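Long-range contacts in putative exported protein (Bacteroides fragilis, PDB 4RAA), which is of unknown function but folds as a six-bladed beta-propeller and is probably exported from the bacterial cytoplasm: residues 125-129 and 160-166; 132-136 and 186-191; 153-159 and 171-175; 85-91 and 103-108. All coordinates share one frame; numbering follows the deposited sequence.

Interaction 1 of 4, residues 125-129 and 160-166. With PO4 (phosphate ion), chain B.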
loop_
_atom_site.group_PDB
_atom_site.type_symbol
_atom_site.label_atom_id
_atom_site.label_comp_id
_atom_site.label_asym_id
_atom_site.label_seq_id
_atom_site.Cartn_x
_atom_site.Cartn_y
_atom_site.Cartn_z
ATOM N N ARG A 125 -1.937 1.630 3.508
ATOM C CA ARG A 125 -0.671 1.901 2.820
ATOM C C ARG A 125 -0.008 3.110 3.446
ATOM O O ARG A 125 -0.670 3.885 4.130
ATOM C CB ARG A 125 -0.926 2.231 1.360
ATOM C CG ARG A 125 -1.598 1.137 0.575
ATOM C CD ARG A 125 -1.751 1.571 -0.875
ATOM N NE ARG A 125 -0.462 1.835 -1.514
ATOM C CZ ARG A 125 -0.281 2.493 -2.654
ATOM N NH1 ARG A 125 -1.308 3.003 -3.337
ATOM N NH2 ARG A 125 0.956 2.672 -3.111
ATOM N N ARG A 126 1.282 3.292 3.178
ATOM C CA ARG A 126 2.005 4.461 3.680
ATOM C C ARG A 126 1.789 5.630 2.743
ATOM O O ARG A 126 1.643 5.441 1.528
ATOM C CB ARG A 126 3.501 4.204 3.788
ATOM C CG ARG A 126 3.840 3.148 4.804
ATOM C CD ARG A 126 5.319 2.848 4.810
ATOM N NE ARG A 126 5.800 2.316 3.535
ATOM C CZ ARG A 126 7.062 1.965 3.288
ATOM N NH1 ARG A 126 8.007 2.070 4.229
ATOM N NH2 ARG A 126 7.386 1.491 2.078
ATOM N N LEU A 127 1.776 6.835 3.319
ATOM C CA LEU A 127 1.682 8.053 2.543
ATOM C C LEU A 127 2.941 8.111 1.709
ATOM O O LEU A 127 4.016 7.811 2.223
ATOM C CB LEU A 127 1.662 9.308 3.415
ATOM C CG LEU A 127 0.495 9.631 4.343
ATOM C CD1 LEU A 127 0.849 10.891 5.116
ATOM C CD2 LEU A 127 -0.824 9.812 3.596
ATOM N N PRO A 128 2.812 8.479 0.427
ATOM C CA PRO A 128 3.992 8.551 -0.435
ATOM C C PRO A 128 4.981 9.698 -0.108
ATOM O O PRO A 128 6.157 9.625 -0.491
ATOM C CB PRO A 128 3.377 8.743 -1.823
ATOM C CG PRO A 128 2.086 9.449 -1.563
ATOM C CD PRO A 128 1.587 8.927 -0.267
ATOM N N PHE A 129 4.491 10.728 0.586
ATOM C CA PHE A 129 5.262 11.931 0.937
ATOM C C PHE A 129 4.494 12.747 1.988
ATOM O O PHE A 129 3.396 12.349 2.378
ATOM C CB PHE A 129 5.530 12.764 -0.342
ATOM C CG PHE A 129 4.367 12.802 -1.309
ATOM C CD1 PHE A 129 3.214 13.541 -1.025
ATOM C CD2 PHE A 129 4.429 12.103 -2.520
ATOM C CE1 PHE A 129 2.141 13.573 -1.910
ATOM C CE2 PHE A 129 3.360 12.139 -3.423
ATOM C CZ PHE A 129 2.208 12.870 -3.107
ATOM N N VAL A 160 0.468 17.930 -6.236
ATOM C CA VAL A 160 1.058 16.890 -7.093
ATOM C C VAL A 160 0.001 15.865 -7.510
ATOM O O VAL A 160 -0.824 15.473 -6.698
ATOM C CB VAL A 160 2.271 16.198 -6.400
ATOM C CG1 VAL A 160 1.876 15.506 -5.103
ATOM C CG2 VAL A 160 2.972 15.213 -7.336
ATOM N N VAL A 161 0.043 15.440 -8.774
ATOM C CA VAL A 161 -0.891 14.446 -9.295
ATOM C C VAL A 161 -0.157 13.118 -9.420
ATOM O O VAL A 161 0.913 13.075 -10.022
ATOM C CB VAL A 161 -1.481 14.878 -10.643
ATOM C CG1 VAL A 161 -2.445 13.814 -11.182
ATOM C CG2 VAL A 161 -2.178 16.230 -10.486
ATOM N N THR A 162 -0.731 12.057 -8.841
ATOM C CA THR A 162 -0.156 10.704 -8.889
ATOM C C THR A 162 -1.159 9.713 -9.435
ATOM O O THR A 162 -2.370 9.959 -9.380
ATOM C CB THR A 162 0.254 10.163 -7.493
ATOM O OG1 THR A 162 -0.886 9.645 -6.784
ATOM C CG2 THR A 162 0.965 11.223 -6.670
ATOM N N ASP A 163 -0.650 8.569 -9.898
ATOM C CA ASP A 163 -1.511 7.476 -10.362
ATOM C C ASP A 163 -2.118 6.731 -9.150
ATOM O O ASP A 163 -1.870 7.085 -7.981
ATOM C CB ASP A 163 -0.761 6.513 -11.334
ATOM C CG ASP A 163 0.394 5.724 -10.681
ATOM O OD1 ASP A 163 0.483 5.614 -9.436
ATOM O OD2 ASP A 163 1.223 5.182 -11.445
ATOM N N SER A 164 -2.934 5.725 -9.458
ATOM C CA SER A 164 -3.522 4.780 -8.488
ATOM C C SER A 164 -2.515 4.327 -7.401
ATOM O O SER A 164 -2.778 4.385 -6.211
ATOM C CB SER A 164 -4.017 3.556 -9.304
ATOM O OG SER A 164 -4.410 2.441 -8.535
ATOM N N LEU A 165 -1.328 3.957 -7.866
ATOM C CA LEU A 165 -0.257 3.366 -7.053
ATOM C C LEU A 165 0.625 4.377 -6.276
ATOM O O LEU A 165 1.477 3.949 -5.494
ATOM C CB LEU A 165 0.586 2.468 -8.010
ATOM C CG LEU A 165 1.488 1.315 -7.582
ATOM C CD1 LEU A 165 0.728 0.288 -6.767
ATOM C CD2 LEU A 165 2.076 0.639 -8.816
ATOM N N PHE A 166 0.393 5.684 -6.466
ATOM C CA PHE A 166 1.119 6.827 -5.821
ATOM C C PHE A 166 2.416 7.310 -6.530
ATOM O O PHE A 166 3.121 8.181 -5.992
ATOM C CB PHE A 166 1.426 6.679 -4.301
ATOM C CG PHE A 166 0.260 6.287 -3.415
ATOM C CD1 PHE A 166 -1.090 6.496 -3.765
ATOM C CD2 PHE A 166 0.544 5.824 -2.111
ATOM C CE1 PHE A 166 -2.111 6.144 -2.874
ATOM C CE2 PHE A 166 -0.475 5.503 -1.216
ATOM C CZ PHE A 166 -1.801 5.662 -1.597
HETATM P P PO4 B . 3.220 1.808 -0.209
HETATM O O1 PO4 B . 3.208 3.239 0.280
HETATM O O2 PO4 B . 4.504 1.122 0.214
HETATM O O3 PO4 B . 2.051 1.047 0.368
HETATM O O4 PO4 B . 3.087 1.831 -1.713
#
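Val-160 and Phe-129 make the first touch: CG1 of the valine approaches the ring obliquely, 3.3 Å from Phe-129 CZ. Two residues on, Thr-162 brings CG2 to the edge of the same ring, while its OG1 donates to Asp-163 O and also bonds to Trp-144 NE1. The chain then folds back in a type I turn from Asp-163 to Phe-166, closed by the bond from Phe-166 N to Asp-163 O. Within this turn Leu-165 offers its carbonyl to Arg-125: NH2 reaches Leu-165 O at 2.8 Å, almost straight at the hydrogen (175°), though it comes from above the carbonyl plane. Phe-166 ends the walk as a platform. The Arg-125 guanidinium lies flat on its ring, centres 3.5 Å apart and planes 11° apart, a stack with cation-pi character, while Pro-128 crosses Phe-166 at about a right angle, its CD 3.8 Å from Phe-166 CD2. The bend at chi3 (61°) turns the guanidinium so that its edge also meets a phosphate ion, with NH2 2.7 Å from PO4 O4 and NE 3.2 Å from PO4 O3. Arg-125 NE and Arg-126 N of the second subunit bind the same ion, and Arg-126 NH1 of this chain forms a salt bridge to Asp-167 of the second subunit. The anion probably offsets the charge of Arg-125, while ring and carbonyl fix its orientation; the phosphate, likely from the crystallisation liquor, bridges the two subunits.

Interaction 2 of 4, residues 132-136 and 186-191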
loop_
_atom_site.group_PDB
_atom_site.type_symbol
_atom_site.label_atom_id
_atom_site.label_comp_id
_atom_site.label_asym_id
_atom_site.label_seq_id
_atom_site.Cartn_x
_atom_site.Cartn_y
_atom_site.Cartn_z
ATOM N N SER A 132 -1.490 16.204 3.611
ATOM C CA SER A 132 -2.657 16.175 4.535
ATOM C C SER A 132 -4.029 15.909 3.896
ATOM O O SER A 132 -4.950 15.466 4.573
ATOM C CB SER A 132 -2.752 17.507 5.299
ATOM O OG SER A 132 -3.080 18.594 4.445
ATOM N N CYS A 133 -4.150 16.133 2.598
ATOM C CA CYS A 133 -5.441 16.114 1.937
ATOM C C CYS A 133 -5.305 15.632 0.487
ATOM O O CYS A 133 -4.315 15.963 -0.170
ATOM C CB CYS A 133 -5.984 17.540 2.091
ATOM S SG CYS A 133 -6.791 18.278 0.687
ATOM N N CYS A 134 -6.289 14.838 0.026
ATOM C CA CYS A 134 -6.304 14.225 -1.315
ATOM C C CYS A 134 -7.713 14.085 -1.907
ATOM O O CYS A 134 -8.689 14.027 -1.168
ATOM C CB CYS A 134 -5.652 12.829 -1.243
ATOM S SG CYS A 134 -5.657 11.815 -2.754
ATOM N N LEU A 135 -7.794 14.022 -3.240
ATOM C CA LEU A 135 -9.061 13.819 -3.979
ATOM C C LEU A 135 -8.843 13.128 -5.327
ATOM O O LEU A 135 -7.845 13.398 -6.014
ATOM C CB LEU A 135 -9.802 15.142 -4.205
ATOM C CG LEU A 135 -10.812 15.623 -3.158
ATOM C CD1 LEU A 135 -11.256 17.027 -3.535
ATOM C CD2 LEU A 135 -12.022 14.686 -3.043
ATOM N N GLN A 136 -9.788 12.264 -5.708
ATOM C CA GLN A 136 -9.694 11.532 -6.970
ATOM C C GLN A 136 -10.218 12.405 -8.103
ATOM O O GLN A 136 -11.349 12.879 -8.039
ATOM C CB GLN A 136 -10.471 10.207 -6.920
ATOM C CG GLN A 136 -10.149 9.298 -8.103
ATOM C CD GLN A 136 -10.769 7.913 -8.026
ATOM O OE1 GLN A 136 -11.918 7.750 -7.636
ATOM N NE2 GLN A 136 -10.013 6.914 -8.435
ATOM N N SER A 186 -6.737 23.578 6.244
ATOM C CA SER A 186 -6.113 22.250 6.096
ATOM C C SER A 186 -6.591 21.531 4.828
ATOM O O SER A 186 -5.814 20.817 4.201
ATOM C CB SER A 186 -6.377 21.390 7.328
ATOM O OG SER A 186 -7.762 21.266 7.535
ATOM N N GLN A 187 -7.871 21.714 4.488
ATOM C CA GLN A 187 -8.501 21.163 3.273
ATOM C C GLN A 187 -8.602 22.331 2.258
ATOM O O GLN A 187 -9.424 23.233 2.429
ATOM C CB GLN A 187 -9.894 20.599 3.633
ATOM C CG GLN A 187 -10.650 19.848 2.543
ATOM C CD GLN A 187 -10.151 18.441 2.303
ATOM O OE1 GLN A 187 -9.600 17.799 3.200
ATOM N NE2 GLN A 187 -10.369 17.939 1.085
HETATM N N MSE A 188 -7.786 22.296 1.205
HETATM C CA MSE A 188 -7.738 23.362 0.159
HETATM C C MSE A 188 -7.892 22.785 -1.236
HETATM O O MSE A 188 -7.359 23.309 -2.224
HETATM C CB MSE A 188 -6.504 24.262 0.359
HETATM C CG MSE A 188 -5.130 23.785 -0.156
HETATM SE SE MSE A 188 -4.634 22.009 0.518
HETATM C CE MSE A 188 -3.932 22.558 2.268
ATOM N N ILE A 189 -8.659 21.698 -1.308
ATOM C CA ILE A 189 -8.977 20.991 -2.538
ATOM C C ILE A 189 -10.434 20.558 -2.395
ATOM O O ILE A 189 -10.819 20.051 -1.319
ATOM C CB ILE A 189 -8.127 19.717 -2.726
ATOM C CG1 ILE A 189 -6.651 19.954 -2.391
ATOM C CG2 ILE A 189 -8.250 19.210 -4.159
ATOM C CD1 ILE A 189 -5.797 18.713 -2.548
ATOM N N TYR A 190 -11.228 20.756 -3.453
ATOM C CA TYR A 190 -12.647 20.361 -3.458
ATOM C C TYR A 190 -13.186 20.040 -4.856
ATOM O O TYR A 190 -12.536 20.328 -5.879
ATOM C CB TYR A 190 -13.518 21.431 -2.768
ATOM C CG TYR A 190 -13.562 22.795 -3.435
ATOM C CD1 TYR A 190 -14.384 23.019 -4.542
ATOM C CD2 TYR A 190 -12.822 23.884 -2.930
ATOM C CE1 TYR A 190 -14.448 24.258 -5.162
ATOM C CE2 TYR A 190 -12.885 25.141 -3.544
ATOM C CZ TYR A 190 -13.709 25.316 -4.663
ATOM O OH TYR A 190 -13.817 26.518 -5.312
ATOM N N LYS A 191 -14.385 19.448 -4.864
ATOM C CA LYS A 191 -15.104 19.083 -6.077
ATOM C C LYS A 191 -16.381 19.911 -6.277
ATOM O O LYS A 191 -16.974 20.420 -5.310
ATOM C CB LYS A 191 -15.466 17.586 -6.090
ATOM C CG LYS A 191 -14.304 16.642 -6.400
ATOM C CD LYS A 191 -14.750 15.241 -6.840
ATOM C CE LYS A 191 -15.463 14.466 -5.735
ATOM N NZ LYS A 191 -15.825 13.088 -6.168
#
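Two innermost propeller strands from successive sheets, 134-136 and 189-191, face each other here through Leu-135 and Ile-189, with Cys-133 just before the first strand. They run in roughly the same direction, 28° apart, and their axes come no closer than 7.4 Å; no hydrogen bond crosses, so side chains do the joining. Cys-133 points its SG into the other segment, 3.4 Å from Ile-189 CD1 and 3.6 Å from Gln-187 NE2, with the selenium of Met-188, a selenomethionine, a little farther off. Ile-189 serves both neighbours with its two branches: chi1 of -44° sends CG1 and CD1 to the sulfur and leaves CG2 for Leu-135 CD1, 3.8 Å away. That same leucine methyl settles on the backbone beyond, 3.6 Å from Tyr-190 CA, and Lys-191 CG lies near it. Gln-187 folds back at chi2 (77°), so that NE2 donates to Ile-189 O at 3.2 Å within its own segment, while OE1 is taken by Ser-91 OG; both ends of the buried amide thus have partners. At the other end Ser-132 OG lies 3.5 Å from Ser-186 O. Val-196, on the strand paired with 189-192, packs against both Leu-135 and Ile-189. Apolar packing between unbonded inner strands, close to the middle of the chain, is how adjacent blades of a beta-propeller abut around the central axis.

Interaction 3 of 4, residues 153-159 and 171-175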
loop_
_atom_site.group_PDB
_atom_site.type_symbol
_atom_site.label_atom_id
_atom_site.label_comp_id
_atom_site.label_asym_id
_atom_site.label_seq_id
_atom_site.Cartn_x
_atom_site.Cartn_y
_atom_site.Cartn_z
ATOM N N LYS A 153 12.170 17.853 -4.794
ATOM C CA LYS A 153 11.495 18.572 -5.919
ATOM C C LYS A 153 10.053 18.908 -5.574
ATOM O O LYS A 153 9.547 19.965 -5.955
ATOM C CB LYS A 153 11.508 17.776 -7.242
ATOM C CG LYS A 153 10.867 18.526 -8.422
ATOM C CD LYS A 153 11.024 17.839 -9.776
ATOM C CE LYS A 153 10.324 18.644 -10.875
ATOM N NZ LYS A 153 10.430 18.047 -12.241
ATOM N N LEU A 154 9.402 17.992 -4.865
ATOM C CA LEU A 154 8.031 18.179 -4.393
ATOM C C LEU A 154 7.858 19.406 -3.472
ATOM O O LEU A 154 6.760 19.965 -3.394
ATOM C CB LEU A 154 7.549 16.899 -3.694
ATOM C CG LEU A 154 6.106 16.822 -3.207
ATOM C CD1 LEU A 154 5.113 17.059 -4.331
ATOM C CD2 LEU A 154 5.864 15.473 -2.574
ATOM N N SER A 155 8.933 19.811 -2.786
ATOM C CA SER A 155 8.941 21.010 -1.930
ATOM C C SER A 155 8.781 22.332 -2.693
ATOM O O SER A 155 8.480 23.336 -2.067
ATOM C CB SER A 155 10.240 21.098 -1.123
ATOM O OG SER A 155 10.557 19.861 -0.511
ATOM N N ASP A 156 9.041 22.337 -4.012
ATOM C CA ASP A 156 8.900 23.526 -4.886
ATOM C C ASP A 156 7.528 23.662 -5.578
ATOM O O ASP A 156 7.365 24.498 -6.480
ATOM C CB ASP A 156 10.008 23.531 -5.959
ATOM C CG ASP A 156 11.411 23.621 -5.374
ATOM O OD1 ASP A 156 11.602 24.249 -4.305
ATOM O OD2 ASP A 156 12.337 23.082 -6.017
ATOM N N PHE A 157 6.553 22.848 -5.172
ATOM C CA PHE A 157 5.193 22.900 -5.713
ATOM C C PHE A 157 4.171 22.832 -4.587
ATOM O O PHE A 157 4.474 22.340 -3.492
ATOM C CB PHE A 157 4.964 21.757 -6.693
ATOM C CG PHE A 157 5.750 21.878 -7.960
ATOM C CD1 PHE A 157 7.037 21.338 -8.061
ATOM C CD2 PHE A 157 5.200 22.505 -9.082
ATOM C CE1 PHE A 157 7.764 21.431 -9.255
ATOM C CE2 PHE A 157 5.925 22.604 -10.280
ATOM C CZ PHE A 157 7.209 22.066 -10.366
ATOM N N TYR A 158 2.970 23.339 -4.862
ATOM C CA TYR A 158 1.865 23.307 -3.887
ATOM C C TYR A 158 1.115 21.965 -3.895
ATOM O O TYR A 158 0.758 21.462 -2.825
ATOM C CB TYR A 158 0.889 24.472 -4.097
ATOM C CG TYR A 158 1.311 25.771 -3.445
ATOM C CD1 TYR A 158 1.278 25.906 -2.062
ATOM C CD2 TYR A 158 1.682 26.886 -4.204
ATOM C CE1 TYR A 158 1.648 27.091 -1.444
ATOM C CE2 TYR A 158 2.036 28.089 -3.594
ATOM C CZ TYR A 158 2.022 28.185 -2.212
ATOM O OH TYR A 158 2.377 29.358 -1.582
ATOM N N PHE A 159 0.885 21.404 -5.091
ATOM C CA PHE A 159 0.161 20.124 -5.282
ATOM C C PHE A 159 0.907 19.185 -6.218
ATOM O O PHE A 159 1.829 19.596 -6.921
ATOM C CB PHE A 159 -1.230 20.368 -5.878
ATOM C CG PHE A 159 -2.031 21.403 -5.145
ATOM C CD1 PHE A 159 -2.843 21.046 -4.072
ATOM C CD2 PHE A 159 -1.972 22.747 -5.529
ATOM C CE1 PHE A 159 -3.573 22.008 -3.390
ATOM C CE2 PHE A 159 -2.704 23.712 -4.859
ATOM C CZ PHE A 159 -3.499 23.341 -3.784
ATOM N N TYR A 171 3.814 17.521 -11.212
ATOM C CA TYR A 171 3.819 18.469 -10.109
ATOM C C TYR A 171 3.035 19.684 -10.595
ATOM O O TYR A 171 3.217 20.119 -11.737
ATOM C CB TYR A 171 5.237 18.894 -9.739
ATOM C CG TYR A 171 6.186 17.777 -9.387
ATOM C CD1 TYR A 171 6.918 17.114 -10.385
ATOM C CD2 TYR A 171 6.383 17.394 -8.053
ATOM C CE1 TYR A 171 7.805 16.085 -10.065
ATOM C CE2 TYR A 171 7.267 16.371 -7.718
ATOM C CZ TYR A 171 7.973 15.715 -8.722
ATOM O OH TYR A 171 8.847 14.704 -8.393
ATOM N N LYS A 172 2.206 20.249 -9.712
ATOM C CA LYS A 172 1.280 21.336 -10.050
ATOM C C LYS A 172 1.442 22.554 -9.148
ATOM O O LYS A 172 1.564 22.410 -7.931
ATOM C CB LYS A 172 -0.162 20.821 -9.902
ATOM C CG LYS A 172 -0.533 19.591 -10.740
ATOM C CD LYS A 172 -0.400 19.849 -12.239
ATOM C CE LYS A 172 -0.954 18.711 -13.079
ATOM N NZ LYS A 172 -0.811 18.970 -14.536
HETATM N N MSE A 173 1.391 23.736 -9.762
HETATM C CA MSE A 173 1.485 25.051 -9.101
HETATM C C MSE A 173 2.777 25.350 -8.382
HETATM O O MSE A 173 3.050 24.802 -7.315
HETATM C CB MSE A 173 0.310 25.338 -8.174
HETATM C CG MSE A 173 -0.835 25.810 -9.051
HETATM SE SE MSE A 173 -2.473 25.598 -8.028
HETATM C CE MSE A 173 -2.151 27.250 -7.036
ATOM N N ASN A 174 3.536 26.285 -8.954
ATOM C CA ASN A 174 4.822 26.720 -8.425
ATOM C C ASN A 174 4.664 27.425 -7.063
ATOM O O ASN A 174 3.794 28.284 -6.924
ATOM C CB ASN A 174 5.486 27.672 -9.428
ATOM C CG ASN A 174 6.940 27.907 -9.118
ATOM O OD1 ASN A 174 7.341 29.025 -8.784
ATOM N ND2 ASN A 174 7.742 26.840 -9.183
ATOM N N LYS A 175 5.491 27.034 -6.089
ATOM C CA LYS A 175 5.482 27.572 -4.713
ATOM C C LYS A 175 6.751 28.397 -4.477
ATOM O O LYS A 175 7.836 27.835 -4.283
ATOM C CB LYS A 175 5.371 26.415 -3.712
ATOM C CG LYS A 175 5.420 26.786 -2.225
ATOM C CD LYS A 175 4.885 25.674 -1.325
ATOM C CE LYS A 175 5.782 24.449 -1.306
ATOM N NZ LYS A 175 5.206 23.218 -0.692
#
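Phe-159 and Lys-172 pair in the hairpin of strands 157-162 and 168-174, the two outer strands of one propeller blade. They form an antiparallel hydrogen-bonded pair in which each backbone serves the other: Lys-172 N reaches Phe-159 O at 2.9 Å, and Phe-159 N reaches Lys-172 O at 3.1 Å. Where both chains turn a corner, Tyr-158 N bonds to Met-173 O at 2.9 Å, and Phe-157 sits opposite Asn-174 as a non-hydrogen-bonded pair. Beyond it, Lys-175 N donates to Asp-156 O at 3.2 Å, which ties the 3-10 turn of 153-156 to the end of the hairpin. The Lys-175 side chain, bent at chi3 (68°), curls back so that NZ bonds to Phe-157 O at 3.0 Å and to Glu-148 O as well. Other charges find partners outside the pair: Asp-156 OD1 makes a salt bridge with Lys-178, and Lys-172 NZ is shared by Asp-170 and Thr-211 O. Ser-146 OG bonds to Leu-154 O, and Ser-146 also joins Tyr-158 through the backbone. Between the polar bonds the rings are covered by aliphatic groups. Tyr-171 CB stands over the centre of the Phe-157 ring, 3.4 Å from its centroid, whereas the Tyr-171 ring itself is roofed on one face by the extended Lys-153 chain. Lys-175 CD covers a face of Tyr-158, 3.8 Å from the ring centroid. Met-173, a selenomethionine, runs alongside Phe-159 and sets its selenium obliquely to that ring, Met-173 SE to Phe-159 CE2 3.7 Å.

Interaction 4 of 4, residues 85-91 and 103-108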
loop_
_atom_site.group_PDB
_atom_site.type_symbol
_atom_site.label_atom_id
_atom_site.label_comp_id
_atom_site.label_asym_id
_atom_site.label_seq_id
_atom_site.Cartn_x
_atom_site.Cartn_y
_atom_site.Cartn_z
ATOM N N GLU A 85 -6.430 1.215 12.438
ATOM C CA GLU A 85 -6.642 2.173 13.517
ATOM C C GLU A 85 -5.848 3.447 13.203
ATOM O O GLU A 85 -4.836 3.386 12.500
ATOM C CB GLU A 85 -6.200 1.561 14.847
ATOM C CG GLU A 85 -6.877 0.234 15.199
ATOM C CD GLU A 85 -6.313 -0.456 16.438
ATOM O OE1 GLU A 85 -5.280 -0.029 16.990
ATOM O OE2 GLU A 85 -6.902 -1.475 16.849
ATOM N N TYR A 86 -6.289 4.582 13.750
ATOM C CA TYR A 86 -5.691 5.911 13.471
ATOM C C TYR A 86 -5.471 6.821 14.689
ATOM O O TYR A 86 -6.155 6.668 15.688
ATOM C CB TYR A 86 -6.545 6.661 12.433
ATOM C CG TYR A 86 -8.067 6.603 12.632
ATOM C CD1 TYR A 86 -8.692 7.230 13.721
ATOM C CD2 TYR A 86 -8.889 5.936 11.710
ATOM C CE1 TYR A 86 -10.075 7.162 13.895
ATOM C CE2 TYR A 86 -10.274 5.878 11.880
ATOM C CZ TYR A 86 -10.862 6.501 12.984
ATOM O OH TYR A 86 -12.220 6.475 13.211
ATOM N N ILE A 87 -4.532 7.771 14.579
ATOM C CA ILE A 87 -4.218 8.743 15.659
ATOM C C ILE A 87 -4.684 10.152 15.310
ATOM O O ILE A 87 -5.317 10.792 16.148
ATOM C CB ILE A 87 -2.706 8.746 16.067
ATOM C CG1 ILE A 87 -2.408 7.656 17.109
ATOM C CG2 ILE A 87 -2.272 10.038 16.773
ATOM C CD1 ILE A 87 -2.726 6.247 16.688
ATOM N N LEU A 88 -4.332 10.644 14.122
ATOM C CA LEU A 88 -4.665 12.017 13.721
ATOM C C LEU A 88 -5.014 12.163 12.227
ATOM O O LEU A 88 -4.139 12.285 11.363
ATOM C CB LEU A 88 -3.528 12.977 14.110
ATOM C CG LEU A 88 -3.872 14.482 14.085
ATOM C CD1 LEU A 88 -4.812 14.860 15.231
ATOM C CD2 LEU A 88 -2.602 15.316 14.146
ATOM N N LEU A 89 -6.318 12.162 11.962
ATOM C CA LEU A 89 -6.883 12.326 10.636
ATOM C C LEU A 89 -6.965 13.796 10.237
ATOM O O LEU A 89 -7.464 14.616 10.996
ATOM C CB LEU A 89 -8.285 11.687 10.566
ATOM C CG LEU A 89 -8.398 10.226 10.120
ATOM C CD1 LEU A 89 -7.279 9.360 10.643
ATOM C CD2 LEU A 89 -9.766 9.651 10.479
ATOM N N SER A 90 -6.464 14.103 9.045
ATOM C CA SER A 90 -6.531 15.430 8.443
ATOM C C SER A 90 -7.609 15.512 7.366
ATOM O O SER A 90 -8.164 16.579 7.147
ATOM C CB SER A 90 -5.187 15.781 7.815
ATOM O OG SER A 90 -4.796 14.760 6.920
ATOM N N SER A 91 -7.892 14.404 6.684
ATOM C CA SER A 91 -8.869 14.384 5.595
ATOM C C SER A 91 -9.262 12.959 5.176
ATOM O O SER A 91 -8.718 11.975 5.673
ATOM C CB SER A 91 -8.279 15.104 4.365
ATOM O OG SER A 91 -9.229 15.212 3.332
ATOM N N ALA A 103 -9.090 7.358 4.369
ATOM C CA ALA A 103 -8.756 8.391 5.354
ATOM C C ALA A 103 -7.227 8.508 5.491
ATOM O O ALA A 103 -6.518 7.486 5.492
ATOM C CB ALA A 103 -9.386 8.058 6.688
ATOM N N ILE A 104 -6.744 9.753 5.619
ATOM C CA ILE A 104 -5.319 10.098 5.739
ATOM C C ILE A 104 -4.946 10.401 7.196
ATOM O O ILE A 104 -5.392 11.405 7.755
ATOM C CB ILE A 104 -4.955 11.327 4.862
ATOM C CG1 ILE A 104 -5.230 11.023 3.382
ATOM C CG2 ILE A 104 -3.484 11.739 5.056
ATOM C CD1 ILE A 104 -5.075 12.208 2.454
ATOM N N ASP A 105 -4.088 9.552 7.765
ATOM C CA ASP A 105 -3.575 9.695 9.122
ATOM C C ASP A 105 -2.186 10.350 9.045
ATOM O O ASP A 105 -1.204 9.675 8.714
ATOM C CB ASP A 105 -3.511 8.310 9.796
ATOM C CG ASP A 105 -3.106 8.363 11.271
ATOM O OD1 ASP A 105 -2.901 9.454 11.846
ATOM O OD2 ASP A 105 -3.010 7.280 11.881
ATOM N N ILE A 106 -2.120 11.661 9.328
ATOM C CA ILE A 106 -0.840 12.423 9.344
ATOM C C ILE A 106 0.082 12.124 10.543
ATOM O O ILE A 106 1.261 12.463 10.507
ATOM C CB ILE A 106 -1.021 13.963 9.216
ATOM C CG1 ILE A 106 -1.897 14.567 10.352
ATOM C CG2 ILE A 106 -1.576 14.293 7.847
ATOM C CD1 ILE A 106 -1.885 16.088 10.432
ATOM N N ALA A 107 -0.453 11.507 11.591
ATOM C CA ALA A 107 0.336 11.158 12.764
ATOM C C ALA A 107 1.196 9.933 12.497
ATOM O O ALA A 107 2.368 9.918 12.869
ATOM C CB ALA A 107 -0.567 10.919 13.967
ATOM N N GLN A 108 0.602 8.911 11.873
ATOM C CA GLN A 108 1.283 7.641 11.575
ATOM C C GLN A 108 1.753 7.463 10.118
ATOM O O GLN A 108 2.250 6.383 9.770
ATOM C CB GLN A 108 0.399 6.474 12.035
ATOM C CG GLN A 108 0.178 6.498 13.537
ATOM C CD GLN A 108 -0.569 5.294 14.068
ATOM O OE1 GLN A 108 -0.058 4.574 14.927
ATOM N NE2 GLN A 108 -1.781 5.066 13.566
#
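Asp-105 plugs its carboxylate into the backbone of Ile-87 and Leu-88, and this is the tight half of the contact. With CG swung opposite its own backbone N (chi1 -175°), the aspartate collects four N-H groups. OD1 takes Leu-88 N at 2.9 Å and Ala-107 N at 3.2 Å, from opposite faces of the carboxylate plane; the second bond makes an Asx turn. OD2 takes Ile-87 N at 3.1 Å from above the plane, and Gln-108 NE2 at 3.0 Å nearly in line with the C-O bond. Irregular hairpin pairing follows, with Ile-106 N bonded to Leu-88 O, Ser-90 N to Ile-104 O at 3.2 Å, and Ile-104 N to Ser-91 O. On the buried face Leu-89 rests CD1 on Asp-105 CB and CD2 near Ala-103 CB, and lays CD2 over the ring of Tyr-86. The solvent side lacks such a polar grip. There the exposed side chains of Leu-88, Ile-106 and Ala-107 meet through apolar contacts, such as Leu-88 CD2 to Ile-106 CD1 at 3.9 Å. One local fit is close, Ala-107 CB lying 3.4 Å from Ile-87 CG2. Ile-87, Leu-88 and Ala-107 also touch a crystal neighbour. Four donors on one buried carboxylate would be expected to stabilise its negative charge, and they lock the turn after strand 103-105 onto the irregular middle of strand 85-94.

Overall arrangement
From the N terminus, interaction 4 comes first and is complete before the others begin: it closes the short loop of the hairpin 85-94/100-105. The chain then opens interaction 1 at 125-129, interaction 2 at 132-136 and interaction 3 at 153-159. Interaction 1 closes at 160-166, so it crosses both 2 and 3; interaction 3 closes at 171-175, and interaction 2, closing last at 186-191, encloses it. Interaction 1 links the sheet of strand 121-126 to the following one, interaction 3 builds that second sheet's outer hairpin, and interaction 2 joins it to the next. Leu-154 packs on Phe-129 between 3 and 1, Phe-159 on Ile-189 between 3 and 2, and a probable hydrogen bond joins Ser-132 O to Ser-90 OG between 2 and 4.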